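Xylose isomerase domain protein TIM barrel (Planctomyces limnophilus, PDB 3TVA) is probably a metal-dependent isomerase of the xylose isomerase-like TIM-barrel family and carries a bound magnesium ion. Local coordinates at residues A[94-105]-A[133-144]; A[120-129]-A[156-166]. All coordinates share one frame; numbering follows the deposited sequence. Where two conformers were deposited one is given.

Contact 1 (A[94-105]-A[133-144])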
# COMPACT_ATOMS: atom_id res chain seq x y z
N LEU A 94 13.37 14.96 -7.77
CA LEU A 94 14.00 16.03 -7.02
C LEU A 94 13.15 17.29 -6.91
O LEU A 94 13.15 17.95 -5.88
CB LEU A 94 15.37 16.35 -7.61
CG LEU A 94 16.37 15.20 -7.44
CD1 LEU A 94 17.65 15.48 -8.22
CD2 LEU A 94 16.67 15.01 -5.97
N GLU A 95 12.46 17.63 -7.99
CA GLU A 95 11.67 18.86 -8.03
C GLU A 95 10.60 18.89 -6.93
O GLU A 95 10.42 19.90 -6.23
CB GLU A 95 11.02 19.02 -9.41
CG GLU A 95 10.08 20.21 -9.52
CD GLU A 95 9.29 20.21 -10.83
OE1 GLU A 95 9.30 19.19 -11.56
OE2 GLU A 95 8.66 21.24 -11.14
N THR A 96 9.91 17.77 -6.77
CA THR A 96 8.77 17.71 -5.85
C THR A 96 9.14 17.14 -4.47
O THR A 96 8.28 17.01 -3.60
CB THR A 96 7.64 16.89 -6.49
OG1 THR A 96 8.17 15.64 -6.94
CG2 THR A 96 7.04 17.65 -7.69
N ARG A 97 10.41 16.82 -4.26
CA ARG A 97 10.79 16.10 -3.05
C ARG A 97 10.46 16.85 -1.74
O ARG A 97 9.84 16.27 -0.85
CB ARG A 97 12.27 15.70 -3.06
CG ARG A 97 12.71 14.96 -1.77
CD ARG A 97 14.16 14.48 -1.84
NE ARG A 97 14.32 13.45 -2.87
CZ ARG A 97 15.50 12.96 -3.24
NH1 ARG A 97 16.61 13.39 -2.66
NH2 ARG A 97 15.56 12.03 -4.18
N ALA A 98 10.90 18.10 -1.62
CA ALA A 98 10.64 18.85 -0.38
C ALA A 98 9.13 18.94 -0.11
O ALA A 98 8.69 18.80 1.03
CB ALA A 98 11.24 20.21 -0.43
N SER A 99 8.35 19.17 -1.16
CA SER A 99 6.90 19.31 -1.03
C SER A 99 6.23 18.00 -0.59
O SER A 99 5.29 18.00 0.20
CB SER A 99 6.28 19.80 -2.34
OG SER A 99 4.88 19.92 -2.20
N ARG A 100 6.71 16.88 -1.11
CA ARG A 100 6.10 15.60 -0.78
C ARG A 100 6.52 15.10 0.59
O ARG A 100 5.73 14.46 1.30
CB ARG A 100 6.36 14.58 -1.89
CG ARG A 100 5.67 14.99 -3.19
CD ARG A 100 5.91 14.00 -4.32
NE ARG A 100 5.27 14.44 -5.56
CZ ARG A 100 5.44 13.84 -6.73
NH1 ARG A 100 6.24 12.78 -6.82
NH2 ARG A 100 4.82 14.31 -7.81
N VAL A 101 7.75 15.40 0.98
CA VAL A 101 8.19 15.12 2.34
C VAL A 101 7.31 15.87 3.35
O VAL A 101 6.83 15.28 4.33
CB VAL A 101 9.68 15.49 2.53
CG1 VAL A 101 10.10 15.44 4.01
CG2 VAL A 101 10.54 14.56 1.70
N ALA A 102 7.10 17.17 3.11
CA ALA A 102 6.24 17.98 3.98
C ALA A 102 4.79 17.48 3.98
O ALA A 102 4.12 17.45 5.02
CB ALA A 102 6.30 19.49 3.57
N GLU A 103 4.31 17.06 2.82
CA GLU A 103 2.98 16.46 2.74
C GLU A 103 2.88 15.16 3.54
O GLU A 103 1.86 14.93 4.19
CB GLU A 103 2.57 16.19 1.29
CG GLU A 103 1.99 17.37 0.59
CD GLU A 103 1.07 16.95 -0.54
OE1 GLU A 103 1.46 17.13 -1.72
OE2 GLU A 103 -0.03 16.43 -0.26
N MSE A 104 3.90 14.31 3.48
CA MSE A 104 3.87 13.04 4.24
C MSE A 104 3.83 13.33 5.74
O MSE A 104 3.21 12.60 6.52
CB MSE A 104 5.08 12.14 3.93
CG MSE A 104 4.94 11.24 2.72
SE MSE A 104 3.35 10.09 2.76
CE MSE A 104 3.69 9.10 4.36
N LYS A 105 4.53 14.38 6.15
CA LYS A 105 4.46 14.79 7.55
C LYS A 105 3.07 15.31 7.97
O LYS A 105 2.63 15.02 9.06
CB LYS A 105 5.55 15.79 7.91
CG LYS A 105 6.96 15.18 7.83
CD LYS A 105 8.02 16.22 8.17
CE LYS A 105 9.41 15.68 7.87
NZ LYS A 105 10.44 16.71 8.13
N ASP A 133 22.43 10.30 -5.14
CA ASP A 133 21.11 10.62 -4.59
C ASP A 133 20.58 9.54 -3.64
O ASP A 133 19.64 9.79 -2.89
CB ASP A 133 20.07 10.94 -5.66
CG ASP A 133 18.75 11.42 -5.05
OD1 ASP A 133 18.77 12.39 -4.25
OD2 ASP A 133 17.70 10.81 -5.33
N TYR A 134 21.20 8.37 -3.59
CA TYR A 134 20.76 7.32 -2.65
C TYR A 134 20.83 7.72 -1.22
O TYR A 134 19.83 7.63 -0.52
CB TYR A 134 21.60 6.07 -2.79
CG TYR A 134 21.17 4.87 -2.00
CD1 TYR A 134 21.75 4.58 -0.79
CD2 TYR A 134 20.22 4.03 -2.47
CE1 TYR A 134 21.38 3.49 -0.10
CE2 TYR A 134 19.86 2.96 -1.80
CZ TYR A 134 20.44 2.69 -0.60
OH TYR A 134 20.06 1.60 0.05
N SER A 135 21.96 8.33 -0.93
CA SER A 135 22.16 8.76 0.41
C SER A 135 21.23 9.85 0.87
O SER A 135 20.72 9.80 1.93
CB SER A 135 23.64 9.02 0.67
OG SER A 135 24.40 7.88 0.27
N GLU A 136 20.92 10.78 0.00
CA GLU A 136 19.96 11.84 0.26
C GLU A 136 18.55 11.26 0.50
O GLU A 136 17.79 11.74 1.34
CB GLU A 136 19.96 12.83 -0.92
CG GLU A 136 19.44 14.22 -0.59
CD GLU A 136 20.54 15.21 -0.17
OE1 GLU A 136 21.73 14.83 -0.14
OE2 GLU A 136 20.20 16.38 0.14
N LEU A 137 18.20 10.22 -0.25
CA LEU A 137 16.91 9.56 -0.08
C LEU A 137 16.82 8.84 1.28
O LEU A 137 15.80 8.91 1.97
CB LEU A 137 16.65 8.56 -1.21
CG LEU A 137 15.32 7.80 -1.06
CD1 LEU A 137 14.13 8.76 -1.18
CD2 LEU A 137 15.18 6.64 -2.06
N VAL A 138 17.89 8.15 1.66
CA VAL A 138 18.00 7.60 3.02
C VAL A 138 17.76 8.68 4.09
O VAL A 138 17.02 8.46 5.05
CB VAL A 138 19.36 6.88 3.25
CG1 VAL A 138 19.54 6.45 4.73
CG2 VAL A 138 19.48 5.67 2.34
N ARG A 139 18.35 9.85 3.90
CA ARG A 139 18.26 10.90 4.89
C ARG A 139 16.86 11.51 5.06
O ARG A 139 16.46 11.83 6.18
CB ARG A 139 19.35 11.94 4.60
CG ARG A 139 20.74 11.26 4.47
CD ARG A 139 21.90 12.23 4.58
NE ARG A 139 22.70 12.26 3.35
CZ ARG A 139 22.53 13.14 2.39
NH1 ARG A 139 23.28 13.12 1.31
NH2 ARG A 139 21.59 14.06 2.52
N VAL A 140 16.09 11.63 3.97
CA VAL A 140 14.72 12.12 4.07
C VAL A 140 13.81 11.05 4.62
O VAL A 140 12.84 11.37 5.31
CB VAL A 140 14.11 12.72 2.74
CG1 VAL A 140 14.86 13.96 2.33
CG2 VAL A 140 14.07 11.71 1.63
N THR A 141 14.11 9.79 4.33
CA THR A 141 13.32 8.67 4.86
C THR A 141 13.46 8.60 6.38
O THR A 141 12.46 8.49 7.09
CB THR A 141 13.67 7.32 4.17
OG1 THR A 141 13.52 7.46 2.75
CG2 THR A 141 12.74 6.18 4.63
N GLN A 142 14.69 8.70 6.86
CA GLN A 142 14.98 8.74 8.30
C GLN A 142 14.27 9.92 8.97
O GLN A 142 13.69 9.80 10.06
CB GLN A 142 16.50 8.80 8.55
CG GLN A 142 17.18 7.48 8.17
CD GLN A 142 18.70 7.51 8.25
OE1 GLN A 142 19.32 8.54 7.98
NE2 GLN A 142 19.30 6.37 8.60
N ASP A 143 14.29 11.05 8.29
CA ASP A 143 13.62 12.25 8.78
C ASP A 143 12.11 12.04 8.91
O ASP A 143 11.51 12.41 9.92
CB ASP A 143 13.93 13.41 7.82
CG ASP A 143 13.29 14.71 8.25
OD1 ASP A 143 13.40 15.07 9.45
OD2 ASP A 143 12.69 15.38 7.39
N LEU A 144 11.49 11.45 7.89
CA LEU A 144 10.07 11.13 7.98
C LEU A 144 9.79 10.11 9.09
O LEU A 144 8.77 10.20 9.79
CB LEU A 144 9.57 10.61 6.63
CG LEU A 144 8.12 10.11 6.56
CD1 LEU A 144 7.10 11.21 6.96
CD2 LEU A 144 7.84 9.60 5.14

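Contact 2 (A[120-129]-A[156-166]). With MG (magnesium ion), chain C.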
# COMPACT_ATOMS: atom_id res chain seq x y z
N GLY A 120 1.49 5.00 4.87
CA GLY A 120 2.13 4.21 3.84
C GLY A 120 2.38 5.06 2.62
O GLY A 120 1.76 6.10 2.43
N LEU A 121 3.39 4.63 1.87
CA LEU A 121 3.97 5.41 0.80
C LEU A 121 4.59 4.50 -0.26
O LEU A 121 5.33 3.58 0.09
CB LEU A 121 5.09 6.25 1.44
CG LEU A 121 6.20 6.93 0.65
CD1 LEU A 121 5.72 8.23 0.03
CD2 LEU A 121 7.39 7.18 1.57
N HIS A 122 4.36 4.81 -1.54
CA HIS A 122 5.23 4.27 -2.59
C HIS A 122 6.29 5.34 -2.74
O HIS A 122 6.03 6.43 -3.25
CB HIS A 122 4.51 4.03 -3.93
CG HIS A 122 5.43 3.67 -5.07
ND1 HIS A 122 5.07 3.81 -6.40
CD2 HIS A 122 6.70 3.18 -5.07
CE1 HIS A 122 6.08 3.43 -7.17
NE2 HIS A 122 7.08 3.04 -6.39
N ILE A 123 7.49 5.00 -2.31
CA ILE A 123 8.57 5.98 -2.19
C ILE A 123 9.16 6.38 -3.55
O ILE A 123 9.81 7.42 -3.67
CB ILE A 123 9.65 5.51 -1.19
CG1 ILE A 123 10.38 6.72 -0.59
CG2 ILE A 123 10.59 4.50 -1.83
CD1 ILE A 123 11.36 6.36 0.54
N GLY A 124 8.89 5.59 -4.59
CA GLY A 124 9.42 5.87 -5.92
C GLY A 124 10.53 4.92 -6.29
O GLY A 124 10.79 3.95 -5.56
N PHE A 125 11.24 5.18 -7.39
CA PHE A 125 12.19 4.19 -7.88
C PHE A 125 13.52 4.43 -7.19
O PHE A 125 14.26 5.35 -7.53
CB PHE A 125 12.36 4.31 -9.40
CG PHE A 125 11.30 3.59 -10.20
CD1 PHE A 125 11.66 2.76 -11.26
CD2 PHE A 125 9.95 3.74 -9.90
CE1 PHE A 125 10.69 2.10 -12.01
CE2 PHE A 125 8.98 3.08 -10.63
CZ PHE A 125 9.35 2.26 -11.69
N VAL A 126 13.84 3.54 -6.24
CA VAL A 126 15.00 3.69 -5.37
C VAL A 126 16.27 3.54 -6.20
O VAL A 126 16.45 2.53 -6.89
CB VAL A 126 14.99 2.65 -4.22
CG1 VAL A 126 16.31 2.69 -3.42
CG2 VAL A 126 13.79 2.86 -3.31
N PRO A 127 17.14 4.55 -6.17
CA PRO A 127 18.41 4.58 -6.92
C PRO A 127 19.36 3.47 -6.47
O PRO A 127 19.21 2.97 -5.35
CB PRO A 127 19.02 5.93 -6.53
CG PRO A 127 17.91 6.73 -5.98
CD PRO A 127 16.95 5.77 -5.37
N GLU A 128 20.32 3.11 -7.32
CA GLU A 128 21.40 2.21 -6.94
C GLU A 128 22.11 2.79 -5.73
O GLU A 128 22.26 4.01 -5.63
CB GLU A 128 22.41 2.07 -8.08
CG GLU A 128 22.01 1.12 -9.19
CD GLU A 128 23.10 1.01 -10.27
OE1 GLU A 128 24.30 1.15 -9.94
OE2 GLU A 128 22.75 0.80 -11.46
N SER A 129 22.55 1.94 -4.81
CA SER A 129 23.19 2.39 -3.57
C SER A 129 24.51 3.13 -3.81
O SER A 129 24.95 3.91 -2.97
CB SER A 129 23.43 1.20 -2.64
OG SER A 129 24.12 0.17 -3.32
N HIS A 156 4.98 2.27 6.27
CA HIS A 156 4.97 1.04 5.48
C HIS A 156 5.26 1.36 4.01
O HIS A 156 4.46 2.04 3.34
CB HIS A 156 3.59 0.36 5.57
CG HIS A 156 3.19 -0.05 6.96
ND1 HIS A 156 2.00 -0.71 7.22
CD2 HIS A 156 3.80 0.09 8.15
CE1 HIS A 156 1.90 -0.94 8.51
NE2 HIS A 156 2.98 -0.47 9.11
N LEU A 157 6.39 0.88 3.51
CA LEU A 157 6.74 1.10 2.10
C LEU A 157 5.91 0.19 1.23
O LEU A 157 5.87 -1.03 1.43
CB LEU A 157 8.23 0.81 1.84
CG LEU A 157 9.19 1.68 2.64
CD1 LEU A 157 10.66 1.27 2.43
CD2 LEU A 157 8.98 3.16 2.26
N GLU A 158 5.23 0.77 0.27
CA GLU A 158 4.46 0.00 -0.69
C GLU A 158 5.42 -0.70 -1.68
O GLU A 158 6.42 -0.11 -2.08
CB GLU A 158 3.53 0.96 -1.42
CG GLU A 158 2.90 0.37 -2.63
CD GLU A 158 1.78 -0.59 -2.29
OE1 GLU A 158 1.44 -0.81 -1.11
OE2 GLU A 158 1.25 -1.13 -3.25
N THR A 159 5.14 -1.95 -2.03
CA THR A 159 5.97 -2.69 -2.98
C THR A 159 6.09 -1.96 -4.31
O THR A 159 5.08 -1.67 -4.96
CB THR A 159 5.34 -4.04 -3.36
OG1 THR A 159 5.05 -4.79 -2.19
CG2 THR A 159 6.30 -4.82 -4.21
N GLY A 160 7.34 -1.71 -4.71
CA GLY A 160 7.69 -0.92 -5.87
C GLY A 160 8.27 -1.71 -7.02
O GLY A 160 7.97 -2.90 -7.22
N GLN A 161 9.09 -1.03 -7.81
CA GLN A 161 9.80 -1.67 -8.91
C GLN A 161 11.10 -2.34 -8.47
O GLN A 161 11.69 -3.12 -9.22
CB GLN A 161 10.09 -0.64 -10.01
CG GLN A 161 10.52 -1.22 -11.35
CD GLN A 161 12.03 -1.18 -11.57
OE1 GLN A 161 12.80 -0.79 -10.67
NE2 GLN A 161 12.47 -1.57 -12.76
N GLU A 162 11.53 -2.07 -7.24
CA GLU A 162 12.78 -2.64 -6.75
C GLU A 162 12.67 -4.15 -6.66
O GLU A 162 11.63 -4.69 -6.28
CB GLU A 162 13.15 -2.12 -5.35
CG GLU A 162 13.37 -0.65 -5.28
CD GLU A 162 12.08 0.11 -5.46
OE1 GLU A 162 12.04 1.02 -6.32
OE2 GLU A 162 11.10 -0.24 -4.76
N SER A 163 13.76 -4.82 -6.95
CA SER A 163 13.88 -6.23 -6.61
C SER A 163 13.84 -6.35 -5.08
O SER A 163 14.11 -5.38 -4.37
CB SER A 163 15.21 -6.75 -7.13
OG SER A 163 16.25 -6.21 -6.34
N ALA A 164 13.46 -7.52 -4.58
CA ALA A 164 13.43 -7.73 -3.13
C ALA A 164 14.80 -7.47 -2.49
O ALA A 164 14.89 -6.91 -1.40
CB ALA A 164 12.92 -9.15 -2.79
N ASP A 165 15.87 -7.86 -3.18
CA ASP A 165 17.22 -7.63 -2.67
C ASP A 165 17.55 -6.13 -2.47
O ASP A 165 18.12 -5.75 -1.44
CB ASP A 165 18.27 -8.29 -3.59
CG ASP A 165 18.28 -9.82 -3.48
OD1 ASP A 165 17.80 -10.39 -2.47
OD2 ASP A 165 18.79 -10.47 -4.42
N HIS A 166 17.18 -5.31 -3.45
CA HIS A 166 17.44 -3.86 -3.43
C HIS A 166 16.64 -3.22 -2.30
O HIS A 166 17.14 -2.37 -1.57
CB HIS A 166 17.06 -3.26 -4.79
CG HIS A 166 17.55 -1.86 -5.03
ND1 HIS A 166 18.58 -1.28 -4.31
CD2 HIS A 166 17.17 -0.93 -5.94
CE1 HIS A 166 18.79 -0.06 -4.76
NE2 HIS A 166 17.95 0.18 -5.74
MG MG C . -1.12 -1.64 -3.40
O HOH W 1 7.93 2.19 -1.77
O HOH W 2 9.29 1.55 -7.60
O HOH W 3 9.62 1.83 -4.10

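Contact 1 (A[94-105]-A[133-144])
The guanidinium of Arg-97 turns its edge to the carboxylate of Asp-133, with CG of Glu-136 near its plane; CD2 of Leu-94, from its own segment, lies over one face, toward the rim. The guanidinium and the Asp-133 carboxylate are nearly coplanar, 15° apart. The grip is end-on: NH1 lies 2.9 Å from Asp-133 OD1 and NH2 2.7 Å from Asp-133 OD2, each oxygen using its syn lone pair. Arg-97 is extended with CG anti to the backbone N (chi1 179°), then bends at chi3 to bring this end to Asp-133. It sits as a knob among Asp-133, Glu-136, Leu-137 and Val-140. Backbone oxygens of Leu-91 and Val-92 take further N-H groups, so its rotation is fixed.

Helices 97-105 and 133-144 run side by side at 21°, neighbours in the outer layer of the TIM barrel. Val-101 CG2 packs on Val-140 CB at 4.1 Å. Deeper, Met-104, a selenomethionine, sets CB 3.8 Å from Leu-144 CD1. Lys-105 crosses Asp-143 at about a right angle, with NZ 2.7 Å from Asp-143 OD2. Salt bridges thus close both ends of a short apolar seam; Arg-97 and Lys-105 each face an acid on 133-144, which should favour this pairing electrostatically.

Contact 2 (A[120-129]-A[156-166])
Gly-120 and Leu-121 pair in parallel with His-156 and Leu-157, through Leu-121 N to His-156 O (3.2 Å) and a nearly straight bond from Glu-158 N to Leu-121 O (2.8 Å, 178°). On the face of the sheet bearing Leu-121 and Leu-157, the side chain of Leu-157 also reaches Ile-123, its CD2 lying 4.2 Å from Ile-123 CB. Past the strands, water 1 joins Ile-123 N to Glu-158 O. Strands 118-121 and 154-158 are joined through helix 132-149, a beta-alpha-beta unit of the TIM barrel, and the two loops leave their C-terminal ends, where the metal site lies. Glu-158 OE2 binds the magnesium ion at 2.4 Å; Asp-184, His-211 and Glu-259 complete the protein ligands, and Asn-182 holds Glu-158 OE1.

Farther along, Glu-162 is buried between the loops. Its chain bends at chi2 (70°), turning the carboxylate back to Val-126, whose N reaches Glu-162 OE1 at 3.1 Å from above the carboxylate plane. Water 2 links OE1 to His-122 NE2 and Gln-161 N, and water 3 links OE2 to Gly-124 O. Replacing Glu-162 by alanine would probably leave Val-126 N without its acceptor and both waters less firmly held. Gln-161 CB lies over one face of the Phe-125 ring in a CH-pi contact, 3.7 Å from the centroid. His-166 NE2 donates to Val-126 O (3.0 Å), well above the carbonyl plane, while Val-126 CG1 comes within 3.8 Å of His-166 NE2.

Both contacts draw on the same run of the barrel: helix 97-114, strand 118-121, helix 132-149 and strand 154-158 alternate between them. Contact 1 joins two helices of the outer layer, its centre about 18 Å from the centre of the chain; contact 2 joins strands, the loops beyond them and the start of helix 164-174, its centre about 12 Å from that point. Direct salt bridges and aliphatic packing serve the outer contact. The inner one relies on main-chain pairing, ordered waters and a buried carboxylate, and it includes a magnesium ligand. They meet where Tyr-134 and Thr-141 of helix 132-149 turn from contact 1 and pack on the 120-129 segment, against Pro-127 and Ile-123.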